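Local coordinates for protein fucose-specific lectin (Aleuria aurantia, PDB 6GKE) that binds L-fucose, preferring the alpha-1,6-linked core fucose of glycoproteins, through sites set between adjacent blades of a six-bladed beta-propeller, at residues R24-D29 and N52-A57; A65-S70 and I74-Y79; S88-D93 and W97-L102; A117-G122 and P128-Y133. The protein carries 1 engineered substitution. All blocks are in the same frame, centred on the assembly; numbering follows the deposited sequence.

Contact 1: residues R24-D29 and N52-A57. With FUC (alpha-L-fucopyranose), chain C.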
# COMPACT_ATOMS: atom_id res chain seq x y z
N ARG A 24 21.26 8.79 -5.21
CA ARG A 24 20.29 9.07 -4.17
C ARG A 24 18.91 8.77 -4.72
O ARG A 24 18.62 9.05 -5.88
CB ARG A 24 20.34 10.53 -3.70
CG ARG A 24 21.71 11.02 -3.26
CD ARG A 24 22.18 10.41 -1.95
NE ARG A 24 23.47 10.92 -1.51
CZ ARG A 24 24.66 10.42 -1.84
NH1 ARG A 24 24.74 9.33 -2.60
NH2 ARG A 24 25.76 11.01 -1.42
N VAL A 25 18.05 8.19 -3.88
CA VAL A 25 16.67 7.95 -4.24
C VAL A 25 15.78 8.49 -3.12
O VAL A 25 16.11 8.39 -1.94
CB VAL A 25 16.42 6.46 -4.58
CG1 VAL A 25 16.72 5.53 -3.43
CG2 VAL A 25 15.02 6.23 -5.12
N TYR A 26 14.67 9.11 -3.55
CA TYR A 26 13.72 9.80 -2.69
C TYR A 26 12.37 9.11 -2.81
O TYR A 26 11.92 8.76 -3.91
CB TYR A 26 13.61 11.29 -3.07
CG TYR A 26 14.95 11.95 -2.98
CD1 TYR A 26 15.47 12.35 -1.76
CD2 TYR A 26 15.77 12.06 -4.09
CE1 TYR A 26 16.75 12.85 -1.65
CE2 TYR A 26 17.05 12.56 -4.00
CZ TYR A 26 17.55 12.94 -2.77
OH TYR A 26 18.84 13.38 -2.68
N PHE A 27 11.72 8.93 -1.66
CA PHE A 27 10.42 8.29 -1.58
C PHE A 27 9.70 8.85 -0.36
O PHE A 27 10.32 9.48 0.49
CB PHE A 27 10.57 6.77 -1.49
CG PHE A 27 11.26 6.28 -0.24
CD1 PHE A 27 12.64 6.17 -0.17
CD2 PHE A 27 10.52 5.95 0.89
CE1 PHE A 27 13.26 5.73 1.00
CE2 PHE A 27 11.14 5.51 2.05
CZ PHE A 27 12.50 5.40 2.10
N GLN A 28 8.40 8.57 -0.26
CA GLN A 28 7.61 9.06 0.85
C GLN A 28 7.33 7.92 1.82
O GLN A 28 7.09 6.77 1.43
CB GLN A 28 6.31 9.68 0.34
CG GLN A 28 5.58 10.51 1.38
CD GLN A 28 4.53 11.38 0.73
OE1 GLN A 28 3.84 10.95 -0.20
NE2 GLN A 28 4.39 12.60 1.23
N ASP A 29 7.32 8.27 3.11
CA ASP A 29 7.03 7.33 4.17
C ASP A 29 5.56 7.48 4.61
O ASP A 29 4.80 8.30 4.11
CB ASP A 29 8.03 7.45 5.32
CG ASP A 29 7.95 8.70 6.18
OD1 ASP A 29 6.88 9.34 6.20
OD2 ASP A 29 8.97 9.02 6.83
N ASN A 52 16.60 9.73 7.96
CA ASN A 52 16.99 10.15 6.61
C ASN A 52 15.90 11.01 5.97
O ASN A 52 15.74 10.99 4.75
CB ASN A 52 17.29 8.94 5.73
CG ASN A 52 18.44 8.12 6.26
OD1 ASN A 52 18.23 7.03 6.79
ND2 ASN A 52 19.65 8.65 6.15
N VAL A 53 15.19 11.79 6.78
CA VAL A 53 14.16 12.68 6.28
C VAL A 53 14.82 13.95 5.73
O VAL A 53 15.64 14.56 6.40
CB VAL A 53 13.14 13.00 7.38
CG1 VAL A 53 12.21 14.13 6.98
CG2 VAL A 53 12.35 11.76 7.76
N ILE A 54 14.42 14.34 4.51
CA ILE A 54 14.96 15.54 3.85
C ILE A 54 13.89 16.62 3.67
O ILE A 54 14.23 17.75 3.34
CB ILE A 54 15.63 15.18 2.50
CG1 ILE A 54 14.68 14.69 1.41
CG2 ILE A 54 16.76 14.18 2.76
CD1 ILE A 54 13.98 15.77 0.63
N GLY A 55 12.61 16.27 3.88
CA GLY A 55 11.52 17.20 3.70
C GLY A 55 10.21 16.49 3.96
O GLY A 55 10.19 15.39 4.50
N GLU A 56 9.11 17.12 3.56
CA GLU A 56 7.78 16.57 3.75
C GLU A 56 6.87 17.14 2.67
O GLU A 56 7.18 18.17 2.08
CB GLU A 56 7.25 16.88 5.14
CG GLU A 56 7.06 18.35 5.43
CD GLU A 56 6.66 18.54 6.88
OE1 GLU A 56 5.49 18.83 7.15
OE2 GLU A 56 7.53 18.34 7.75
N ALA A 57 5.76 16.45 2.43
CA ALA A 57 4.86 16.83 1.36
C ALA A 57 3.49 16.24 1.68
O ALA A 57 3.35 15.42 2.58
CB ALA A 57 5.39 16.34 0.04
C1 FUC C . 25.21 12.74 1.84
C2 FUC C . 23.77 12.62 2.30
C3 FUC C . 23.00 13.90 2.00
C4 FUC C . 23.16 14.29 0.54
C5 FUC C . 24.64 14.40 0.21
C6 FUC C . 24.91 14.75 -1.25
O1 FUC C . 25.85 13.67 2.70
O2 FUC C . 23.75 12.37 3.71
O3 FUC C . 21.62 13.75 2.38
O4 FUC C . 22.57 13.31 -0.33
O5 FUC C . 25.27 13.14 0.48
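Tyr-26 holds its CG beside the backbone N (chi1 -58°), while Ile-54 has CG1 between its own N and carbonyl carbon (chi1 68°), and these two torsions bring the phenol ring and the methylene together: Tyr-26 CD1 lies 4.0 Å from Ile-54 CG1. Both strands belong to the first blade of the six-bladed beta-propeller, a four-stranded sheet in which strand 33-40 separates 22-28 from 46-56. The contact therefore involves side chains rather than paired backbones, and it buries 164 Å². The two side chains cross at about a right angle, with the methylene oblique to the ring. Ile-54 and Gly-55 both face Ile-34, forming a classic beta bulge in the outer strand. Tyr-26 OH is hydrogen-bonded to OE2 of Glu-36, a fucose-binding residue, so Tyr-26 links this packing to the site as a second-shell group. Further along, Gln-28 NE2 comes within 3.3 Å of Ala-57 O; its hydrogen bonds go to the carbonyl oxygens of Lys-58 and Gly-32. At the opposite end of segment 24-29, Arg-24 meets the chain C fucose edge-on with its guanidinium: NE donates to O4 of the sugar at 2.8 Å, and NH2 to its O5 at 2.9 Å.

Contact 2: residues A65-S70 and I74-Y79. With FUC (alpha-L-fucopyranose), chain B; FUC (alpha-L-fucopyranose), chain C.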
# COMPACT_ATOMS: atom_id res chain seq x y z
N ALA A 65 13.55 15.16 -8.92
CA ALA A 65 14.81 15.61 -8.33
C ALA A 65 15.86 15.82 -9.41
O ALA A 65 15.87 15.11 -10.42
CB ALA A 65 15.30 14.62 -7.30
N VAL A 66 16.76 16.77 -9.14
CA VAL A 66 17.94 17.04 -9.99
C VAL A 66 19.15 17.29 -9.10
O VAL A 66 19.02 17.60 -7.91
CB VAL A 66 17.71 18.24 -10.93
CG1 VAL A 66 16.60 17.98 -11.93
CG2 VAL A 66 17.45 19.53 -10.16
N THR A 67 20.34 17.20 -9.71
CA THR A 67 21.58 17.43 -9.00
C THR A 67 22.64 18.00 -9.95
O THR A 67 22.60 17.77 -11.15
CB THR A 67 22.07 16.13 -8.34
OG1 THR A 67 23.19 16.37 -7.49
CG2 THR A 67 22.46 15.07 -9.35
N TRP A 68 23.59 18.72 -9.37
CA TRP A 68 24.79 19.19 -10.05
C TRP A 68 25.84 19.48 -8.99
O TRP A 68 25.52 19.52 -7.80
CB TRP A 68 24.51 20.42 -10.93
CG TRP A 68 24.16 21.66 -10.16
CD1 TRP A 68 25.00 22.68 -9.81
CD2 TRP A 68 22.88 21.99 -9.61
NE1 TRP A 68 24.32 23.62 -9.09
CE2 TRP A 68 23.02 23.23 -8.95
CE3 TRP A 68 21.62 21.38 -9.62
CZ2 TRP A 68 21.96 23.85 -8.29
CZ3 TRP A 68 20.57 21.99 -8.97
CH2 TRP A 68 20.74 23.21 -8.31
N LYS A 69 27.09 19.66 -9.42
CA LYS A 69 28.16 20.00 -8.51
C LYS A 69 28.42 21.50 -8.57
O LYS A 69 28.44 22.09 -9.64
CB LYS A 69 29.41 19.18 -8.83
CG LYS A 69 30.55 19.34 -7.84
CD LYS A 69 31.61 18.26 -7.94
CE LYS A 69 32.08 18.01 -9.36
NZ LYS A 69 33.24 17.09 -9.40
N SER A 70 28.61 22.12 -7.41
CA SER A 70 28.85 23.55 -7.30
C SER A 70 30.07 23.79 -6.42
O SER A 70 30.61 22.87 -5.80
CB SER A 70 27.66 24.24 -6.70
OG SER A 70 27.61 24.01 -5.30
N ILE A 74 27.86 19.22 -3.49
CA ILE A 74 26.79 18.62 -4.27
C ILE A 74 25.50 19.38 -3.98
O ILE A 74 25.10 19.51 -2.83
CB ILE A 74 26.65 17.13 -3.95
CG1 ILE A 74 27.94 16.35 -4.22
CG2 ILE A 74 25.47 16.53 -4.71
CD1 ILE A 74 28.44 16.41 -5.64
N GLN A 75 24.86 19.87 -5.05
CA GLN A 75 23.55 20.49 -4.95
C GLN A 75 22.48 19.48 -5.36
O GLN A 75 22.62 18.79 -6.37
CB GLN A 75 23.47 21.73 -5.85
CG GLN A 75 24.49 22.81 -5.51
CD GLN A 75 24.06 23.70 -4.36
OE1 GLN A 75 22.89 23.78 -4.01
NE2 GLN A 75 25.04 24.37 -3.77
N ILE A 76 21.42 19.39 -4.55
CA ILE A 76 20.27 18.57 -4.88
C ILE A 76 19.03 19.44 -4.72
O ILE A 76 18.95 20.27 -3.81
CB ILE A 76 20.16 17.30 -4.01
CG1 ILE A 76 21.46 16.50 -4.05
CG2 ILE A 76 18.97 16.46 -4.45
CD1 ILE A 76 21.57 15.43 -2.98
N ARG A 77 18.07 19.26 -5.62
CA ARG A 77 16.75 19.87 -5.48
C ARG A 77 15.71 18.76 -5.62
O ARG A 77 15.77 17.99 -6.58
CB ARG A 77 16.51 20.95 -6.54
CG ARG A 77 17.57 22.05 -6.56
CD ARG A 77 17.57 22.90 -5.30
NE ARG A 77 18.54 23.99 -5.36
CZ ARG A 77 19.81 23.92 -4.96
NH1 ARG A 77 20.31 22.80 -4.46
NH2 ARG A 77 20.59 24.98 -5.07
N VAL A 78 14.79 18.70 -4.66
CA VAL A 78 13.70 17.75 -4.66
C VAL A 78 12.39 18.54 -4.72
O VAL A 78 12.13 19.37 -3.85
CB VAL A 78 13.73 16.82 -3.43
CG1 VAL A 78 12.56 15.84 -3.46
CG2 VAL A 78 15.04 16.06 -3.34
N TYR A 79 11.59 18.26 -5.75
CA TYR A 79 10.31 18.93 -5.99
C TYR A 79 9.17 18.03 -5.52
O TYR A 79 9.22 16.81 -5.66
CB TYR A 79 10.18 19.30 -7.48
CG TYR A 79 11.29 20.24 -7.86
CD1 TYR A 79 11.24 21.56 -7.44
CD2 TYR A 79 12.44 19.80 -8.49
CE1 TYR A 79 12.30 22.43 -7.65
CE2 TYR A 79 13.51 20.66 -8.72
CZ TYR A 79 13.44 21.97 -8.28
OH TYR A 79 14.52 22.79 -8.44
C1 FUC B . 18.38 27.92 -4.43
C2 FUC B . 16.89 27.64 -4.31
C3 FUC B . 16.17 28.02 -5.60
C4 FUC B . 16.82 27.27 -6.76
C5 FUC B . 18.30 27.65 -6.82
C6 FUC B . 19.05 26.98 -7.96
O2 FUC B . 16.35 28.40 -3.21
O3 FUC B . 14.77 27.75 -5.47
O4 FUC B . 16.75 25.85 -6.59
O5 FUC B . 18.93 27.28 -5.59
C1 FUC C . 25.21 12.74 1.84
C2 FUC C . 23.77 12.62 2.30
C3 FUC C . 23.00 13.90 2.00
C4 FUC C . 23.16 14.29 0.54
C5 FUC C . 24.64 14.40 0.21
C6 FUC C . 24.91 14.75 -1.25
O1 FUC C . 25.85 13.67 2.70
O2 FUC C . 23.75 12.37 3.71
O3 FUC C . 21.62 13.75 2.38
O4 FUC C . 22.57 13.31 -0.33
O5 FUC C . 25.27 13.14 0.48
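Trp-68 lays its indole against Gln-75, whose CB stands 3.6 Å from the centroid of the six-membered ring and 19° off its normal, a CH-pi contact on the more densely packed side of this antiparallel hairpin. Strands 64-70 and 73-81 are the first two of the four in a propeller blade. Having CG between N and the carbonyl carbon (chi1 67°), the indole swings across to the second strand, and its CH2 covers a face of the Arg-77 guanidinium, 3.5 Å from CZ, with the planes 55° apart. In one of its two conformers, Gln-75 donates from NE2 to Ser-70 OG, which is also hydrogen-bonded to Gln-72 and Gly-73, and its OE1 accepts from Arg-77 NH1 and NH2 in the guanidinium plane. The bond from NH1 to Ile-76 O limits rotation of the arginine. The reverse face, bearing Thr-67, Ile-74 and Ile-76, is more loosely joined, and Lys-69 at its end is exposed. Thr-67 OG1 still donates to Gln-75 O at 2.7 Å, from the opposite side of the carbonyl plane to Trp-68 N. Ile-76 CD1 meets O4 of the chain C fucose, whereas Arg-77 NE donates to O4 of the chain B fucose at 2.9 Å.

Contact 3: residues S88-D93 and W97-L102. With FUC (alpha-L-fucopyranose), chain B; FUC (alpha-L-fucopyranose), chain C; NDG (2-acetamido-2-deoxy-alpha-D-glucopyranose), chain D.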
# COMPACT_ATOMS: atom_id res chain seq x y z
N SER A 88 6.55 22.87 -4.36
CA SER A 88 7.49 23.11 -3.28
C SER A 88 8.82 22.43 -3.61
O SER A 88 8.90 21.56 -4.47
CB SER A 88 6.91 22.61 -1.97
OG SER A 88 5.68 23.25 -1.67
N GLU A 89 9.86 22.84 -2.88
CA GLU A 89 11.23 22.44 -3.18
C GLU A 89 12.03 22.32 -1.90
O GLU A 89 12.03 23.23 -1.07
CB GLU A 89 11.86 23.49 -4.10
CG GLU A 89 13.31 23.26 -4.48
CD GLU A 89 13.94 24.50 -5.09
OE1 GLU A 89 13.84 25.57 -4.46
OE2 GLU A 89 14.55 24.38 -6.19
N PHE A 90 12.76 21.21 -1.78
CA PHE A 90 13.78 21.03 -0.76
C PHE A 90 15.15 21.09 -1.43
O PHE A 90 15.35 20.59 -2.52
CB PHE A 90 13.56 19.74 0.03
CG PHE A 90 12.28 19.83 0.82
CD1 PHE A 90 12.24 20.58 1.98
CD2 PHE A 90 11.10 19.27 0.35
CE1 PHE A 90 11.05 20.76 2.67
CE2 PHE A 90 9.92 19.44 1.04
CZ PHE A 90 9.89 20.19 2.20
N VAL A 91 16.07 21.75 -0.73
CA VAL A 91 17.40 22.06 -1.20
C VAL A 91 18.43 21.33 -0.33
O VAL A 91 18.41 21.51 0.88
CB VAL A 91 17.65 23.58 -1.10
CG1 VAL A 91 19.12 23.96 -1.25
CG2 VAL A 91 16.79 24.34 -2.10
N TYR A 92 19.33 20.59 -0.97
CA TYR A 92 20.59 20.24 -0.34
C TYR A 92 21.62 21.20 -0.92
O TYR A 92 21.85 21.21 -2.13
CB TYR A 92 21.00 18.79 -0.58
CG TYR A 92 22.22 18.39 0.22
CD1 TYR A 92 22.13 18.14 1.57
CD2 TYR A 92 23.48 18.32 -0.37
CE1 TYR A 92 23.24 17.79 2.32
CE2 TYR A 92 24.60 17.98 0.36
CZ TYR A 92 24.48 17.70 1.71
OH TYR A 92 25.58 17.36 2.44
N ASP A 93 22.20 22.03 -0.05
CA ASP A 93 23.00 23.18 -0.48
C ASP A 93 24.50 22.86 -0.49
O ASP A 93 25.32 23.78 -0.54
CB ASP A 93 22.71 24.39 0.41
CG ASP A 93 23.23 24.26 1.83
OD1 ASP A 93 23.85 23.22 2.14
OD2 ASP A 93 23.00 25.20 2.61
N TRP A 97 20.17 20.21 4.35
CA TRP A 97 18.85 20.27 3.76
C TRP A 97 18.07 21.44 4.35
O TRP A 97 17.95 21.56 5.57
CB TRP A 97 18.10 18.97 3.99
CG TRP A 97 18.59 17.83 3.16
CD1 TRP A 97 19.47 16.85 3.53
CD2 TRP A 97 18.26 17.57 1.79
NE1 TRP A 97 19.69 15.99 2.49
CE2 TRP A 97 18.96 16.41 1.41
CE3 TRP A 97 17.43 18.20 0.86
CZ2 TRP A 97 18.84 15.85 0.14
CZ3 TRP A 97 17.31 17.65 -0.40
CH2 TRP A 97 18.01 16.49 -0.75
N ILE A 98 17.50 22.26 3.46
CA ILE A 98 16.65 23.39 3.82
C ILE A 98 15.47 23.44 2.85
O ILE A 98 15.42 22.73 1.85
CB ILE A 98 17.43 24.72 3.81
CG1 ILE A 98 17.92 25.09 2.41
CG2 ILE A 98 18.57 24.69 4.82
CD1 ILE A 98 18.53 26.46 2.31
N THR A 99 14.52 24.32 3.14
CA THR A 99 13.43 24.60 2.23
C THR A 99 13.90 25.61 1.18
O THR A 99 14.47 26.64 1.53
CB THR A 99 12.22 25.16 2.99
OG1 THR A 99 11.83 24.18 3.94
CG2 THR A 99 11.06 25.50 2.08
N GLY A 100 13.64 25.30 -0.10
CA GLY A 100 14.01 26.16 -1.21
C GLY A 100 12.98 27.24 -1.49
O GLY A 100 11.88 27.25 -0.91
N GLN A 101 13.32 28.13 -2.42
CA GLN A 101 12.53 29.33 -2.69
C GLN A 101 11.29 29.05 -3.55
O GLN A 101 10.41 29.91 -3.61
CB GLN A 101 13.39 30.38 -3.38
CG GLN A 101 14.43 31.00 -2.46
CD GLN A 101 15.38 31.84 -3.27
OE1 GLN A 101 16.34 31.34 -3.85
NE2 GLN A 101 15.09 33.13 -3.35
N LEU A 102 11.19 27.90 -4.23
CA LEU A 102 10.10 27.74 -5.21
C LEU A 102 8.73 27.81 -4.53
O LEU A 102 7.79 28.35 -5.12
CB LEU A 102 10.27 26.44 -5.98
CG LEU A 102 9.21 26.13 -7.04
CD1 LEU A 102 9.00 27.28 -8.02
CD2 LEU A 102 9.58 24.87 -7.79
C1 FUC B . 18.38 27.92 -4.43
C2 FUC B . 16.89 27.64 -4.31
C3 FUC B . 16.17 28.02 -5.60
C4 FUC B . 16.82 27.27 -6.76
C5 FUC B . 18.30 27.65 -6.82
C6 FUC B . 19.05 26.98 -7.96
O2 FUC B . 16.35 28.40 -3.21
O3 FUC B . 14.77 27.75 -5.47
O4 FUC B . 16.75 25.85 -6.59
O5 FUC B . 18.93 27.28 -5.59
C1 FUC C . 25.21 12.74 1.84
C2 FUC C . 23.77 12.62 2.30
C3 FUC C . 23.00 13.90 2.00
C4 FUC C . 23.16 14.29 0.54
C5 FUC C . 24.64 14.40 0.21
C6 FUC C . 24.91 14.75 -1.25
O1 FUC C . 25.85 13.67 2.70
O2 FUC C . 23.75 12.37 3.71
O3 FUC C . 21.62 13.75 2.38
O4 FUC C . 22.57 13.31 -0.33
O5 FUC C . 25.27 13.14 0.48
C1 NDG D . 19.32 33.39 -5.50
C2 NDG D . 18.64 33.88 -4.23
C3 NDG D . 19.35 33.31 -3.01
C4 NDG D . 19.43 31.79 -3.11
C5 NDG D . 20.01 31.33 -4.44
C6 NDG D . 19.91 29.82 -4.60
C7 NDG D . 17.48 36.05 -4.28
C8 NDG D . 17.63 37.54 -4.19
O5 NDG D . 19.32 31.96 -5.52
O3 NDG D . 18.64 33.68 -1.83
O4 NDG D . 20.22 31.26 -2.04
O6 NDG D . 18.56 29.33 -4.53
O7 NDG D . 16.37 35.54 -4.45
N2 NDG D . 18.60 35.34 -4.17
O1 NDG D . 20.66 33.88 -5.56
O HOH W 1 9.68 25.37 -1.37
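Glu-89 takes two hydroxyls of the chain B fucose with its two carboxylate oxygens, OE1 accepting from O3 at 2.6 Å and OE2 from O4 at 2.7 Å. OE2 is also hydrogen-bonded to Tyr-79 OH, which restrains the carboxylate. Across the contact, Gln-101 holds O2 of the same fucose twice, its backbone N donating and its OE1 accepting. Its extended side chain then carries NE2 to O7 of the N-acetylglucosamine, 2.9 Å away, so one residue reads both sugars. A second fucose, that of chain C, receives Trp-97 NE1 at O3, 3.0 Å away and nearly straight at 171°, in the plane of the indole. These groups are carried by the outer hairpin of a propeller blade, strands 87-93 and 97-99, which run antiparallel at 146°. Val-91 and Ile-98 form its hydrogen-bonded pair, and Gly-100 N continues the pattern to Glu-89 O. A water bridges Glu-89 N and Gly-100 O. On the Phe-90 side of the sheet, Tyr-92 CB sits 3.5 Å from the centroid of the Trp-97 six-membered ring, only 4° off its normal, while the chain C fucose covers one face of the Tyr-92 ring, its C4 over the centre. The opposite side is close-packed: Val-91 CG2 presses to 3.4 Å from Gly-100 CA, and Val-91 CB lies 3.8 Å from Ile-98 CG1.

Contact 4: residues A117-G122 and P128-Y133. With FUC (alpha-L-fucopyranose), chain E.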
# COMPACT_ATOMS: atom_id res chain seq x y z
N ALA A 117 11.56 16.99 -13.63
CA ALA A 117 12.50 18.08 -13.61
C ALA A 117 13.75 17.69 -14.39
O ALA A 117 14.10 16.52 -14.48
CB ALA A 117 12.85 18.48 -12.19
N LEU A 118 14.41 18.72 -14.93
CA LEU A 118 15.71 18.55 -15.56
C LEU A 118 16.60 19.73 -15.16
O LEU A 118 16.14 20.75 -14.66
CB LEU A 118 15.56 18.42 -17.08
CG LEU A 118 14.92 19.59 -17.83
CD1 LEU A 118 15.85 20.79 -17.97
CD2 LEU A 118 14.47 19.13 -19.22
N GLN A 119 17.90 19.56 -15.42
CA GLN A 119 18.87 20.59 -15.15
C GLN A 119 20.00 20.46 -16.17
O GLN A 119 20.36 19.36 -16.55
CB GLN A 119 19.41 20.45 -13.72
CG GLN A 119 20.32 21.58 -13.26
CD GLN A 119 21.75 21.56 -13.74
OE1 GLN A 119 22.37 22.61 -13.88
NE2 GLN A 119 22.31 20.37 -13.97
N TRP A 120 20.56 21.61 -16.57
CA TRP A 120 21.82 21.59 -17.32
C TRP A 120 22.65 22.81 -16.94
O TRP A 120 22.13 23.87 -16.61
CB TRP A 120 21.61 21.54 -18.84
CG TRP A 120 21.43 22.91 -19.44
CD1 TRP A 120 22.43 23.73 -19.89
CD2 TRP A 120 20.21 23.65 -19.56
NE1 TRP A 120 21.91 24.93 -20.29
CE2 TRP A 120 20.55 24.91 -20.11
CE3 TRP A 120 18.86 23.38 -19.28
CZ2 TRP A 120 19.59 25.88 -20.38
CZ3 TRP A 120 17.92 24.34 -19.56
CH2 TRP A 120 18.28 25.58 -20.09
N GLY A 121 23.96 22.64 -17.07
CA GLY A 121 24.90 23.74 -17.04
C GLY A 121 25.58 23.94 -15.70
O GLY A 121 26.69 24.47 -15.65
N GLY A 122 24.93 23.56 -14.60
CA GLY A 122 25.48 23.86 -13.28
C GLY A 122 26.80 23.14 -13.06
O GLY A 122 26.92 21.95 -13.32
N PRO A 128 23.45 26.83 -12.60
CA PRO A 128 22.50 25.81 -13.02
C PRO A 128 21.32 26.43 -13.78
O PRO A 128 20.97 27.59 -13.59
CB PRO A 128 22.03 25.20 -11.70
CG PRO A 128 22.09 26.38 -10.74
CD PRO A 128 23.32 27.15 -11.17
N ASN A 129 20.69 25.59 -14.60
CA ASN A 129 19.46 25.91 -15.29
C ASN A 129 18.49 24.77 -15.01
O ASN A 129 18.77 23.65 -15.41
CB ASN A 129 19.66 26.05 -16.80
CG ASN A 129 20.67 27.12 -17.14
OD1 ASN A 129 20.31 28.30 -17.26
ND2 ASN A 129 21.92 26.73 -17.27
N ILE A 130 17.40 25.06 -14.29
CA ILE A 130 16.45 24.04 -13.87
C ILE A 130 15.12 24.28 -14.59
O ILE A 130 14.72 25.43 -14.76
CB ILE A 130 16.25 24.04 -12.33
CG1 ILE A 130 17.57 23.93 -11.58
CG2 ILE A 130 15.28 22.94 -11.91
CD1 ILE A 130 17.47 24.26 -10.11
N ARG A 131 14.46 23.20 -14.96
CA ARG A 131 13.10 23.28 -15.49
C ARG A 131 12.26 22.22 -14.77
O ARG A 131 12.70 21.08 -14.63
CB ARG A 131 13.06 23.05 -17.00
CG ARG A 131 13.97 23.97 -17.81
CD ARG A 131 13.48 25.41 -17.81
NE ARG A 131 14.28 26.31 -18.65
CZ ARG A 131 15.31 27.05 -18.24
NH1 ARG A 131 15.81 26.90 -17.02
NH2 ARG A 131 15.84 27.94 -19.06
N VAL A 132 11.07 22.63 -14.32
CA VAL A 132 10.15 21.77 -13.59
C VAL A 132 8.84 21.72 -14.38
O VAL A 132 8.33 22.76 -14.79
CB VAL A 132 9.92 22.27 -12.16
CG1 VAL A 132 8.96 21.37 -11.41
CG2 VAL A 132 11.23 22.40 -11.40
N TYR A 133 8.31 20.50 -14.56
CA TYR A 133 7.11 20.26 -15.36
C TYR A 133 6.01 19.70 -14.47
O TYR A 133 6.26 18.81 -13.64
CB TYR A 133 7.44 19.33 -16.53
CG TYR A 133 8.50 19.93 -17.42
CD1 TYR A 133 8.16 20.80 -18.44
CD2 TYR A 133 9.84 19.73 -17.15
CE1 TYR A 133 9.13 21.44 -19.20
CE2 TYR A 133 10.82 20.36 -17.89
CZ TYR A 133 10.47 21.22 -18.91
OH TYR A 133 11.46 21.85 -19.62
C1 FUC E . 13.30 29.37 -21.43
C2 FUC E . 11.88 28.84 -21.32
C3 FUC E . 11.65 27.77 -22.40
C4 FUC E . 12.72 26.68 -22.29
C5 FUC E . 14.08 27.35 -22.48
C6 FUC E . 15.23 26.37 -22.45
O1 FUC E . 13.37 30.14 -22.63
O2 FUC E . 10.94 29.92 -21.43
O3 FUC E . 10.33 27.23 -22.31
O4 FUC E . 12.73 26.05 -21.01
O5 FUC E . 14.27 28.31 -21.44
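Backbone bonds between Leu-118 and Arg-131, in both directions, set the register of strands 116-120 and 129-134, which run at 167° to each other. In the next hydrogen-bonded pair, Trp-120 N donates to Asn-129 O, and the return bond from Asn-129 N is weak. Asn-129 ND2 strengthens that end by donating to Trp-120 O at 2.9 Å, while its OD1 is hydrogen-bonded to Ser-150 OG, which also takes Arg-131 NH1. At the turn, Gln-119 OE1 accepts from Gly-122 N on a lone pair. Stacking follows: Asn-129 lies over the indole of Trp-120 with ring and amide planes 13° apart, its CB 3.4 Å from the centroid of the six-membered ring. Beyond it, Trp-120 CH2 reaches a face of the Arg-131 guanidinium, 3.5 Å from NH2. Apolar contact comes from Leu-118, whose CD1 rests 3.7 Å from Arg-131 CG and whose CD2 meets Tyr-133 CE2. A bend at chi2 (-69°) carries the arginine to the chain E fucose, where NE donates to O4 at 2.8 Å and NH2 to O5 at 2.9 Å. Glu-146 and Trp-199 also bind this fucose, completing the arginine-glutamate-tryptophan set of a fucose site between neighbouring propeller blades.

Contacts 2 and 3 lie in one blade, their centres 10 Å apart, and are joined by the pairing of strands 73-81 and 87-93; Val-78 O is 2.8 Å from Phe-90 N. Together they supply Arg-77, Glu-89 and Gln-101 to the chain B fucose. The chain C fucose lies between blades: contact 1 gives Arg-24, contact 2 Ile-74 and Ile-76, and contact 3 Tyr-92 and Trp-97. The same seam is also packed by Ile-54, whose CG2 comes 3.4 Å from Trp-97 CE2. Contact 4 begins the next blade, centred about 9 Å from contact 2 and touching it through Pro-128 CB, 3.5 Å from Trp-68 CE2. Its Arg-131 serves a third fucose, while Ile-130 lines the chain B glycan pocket.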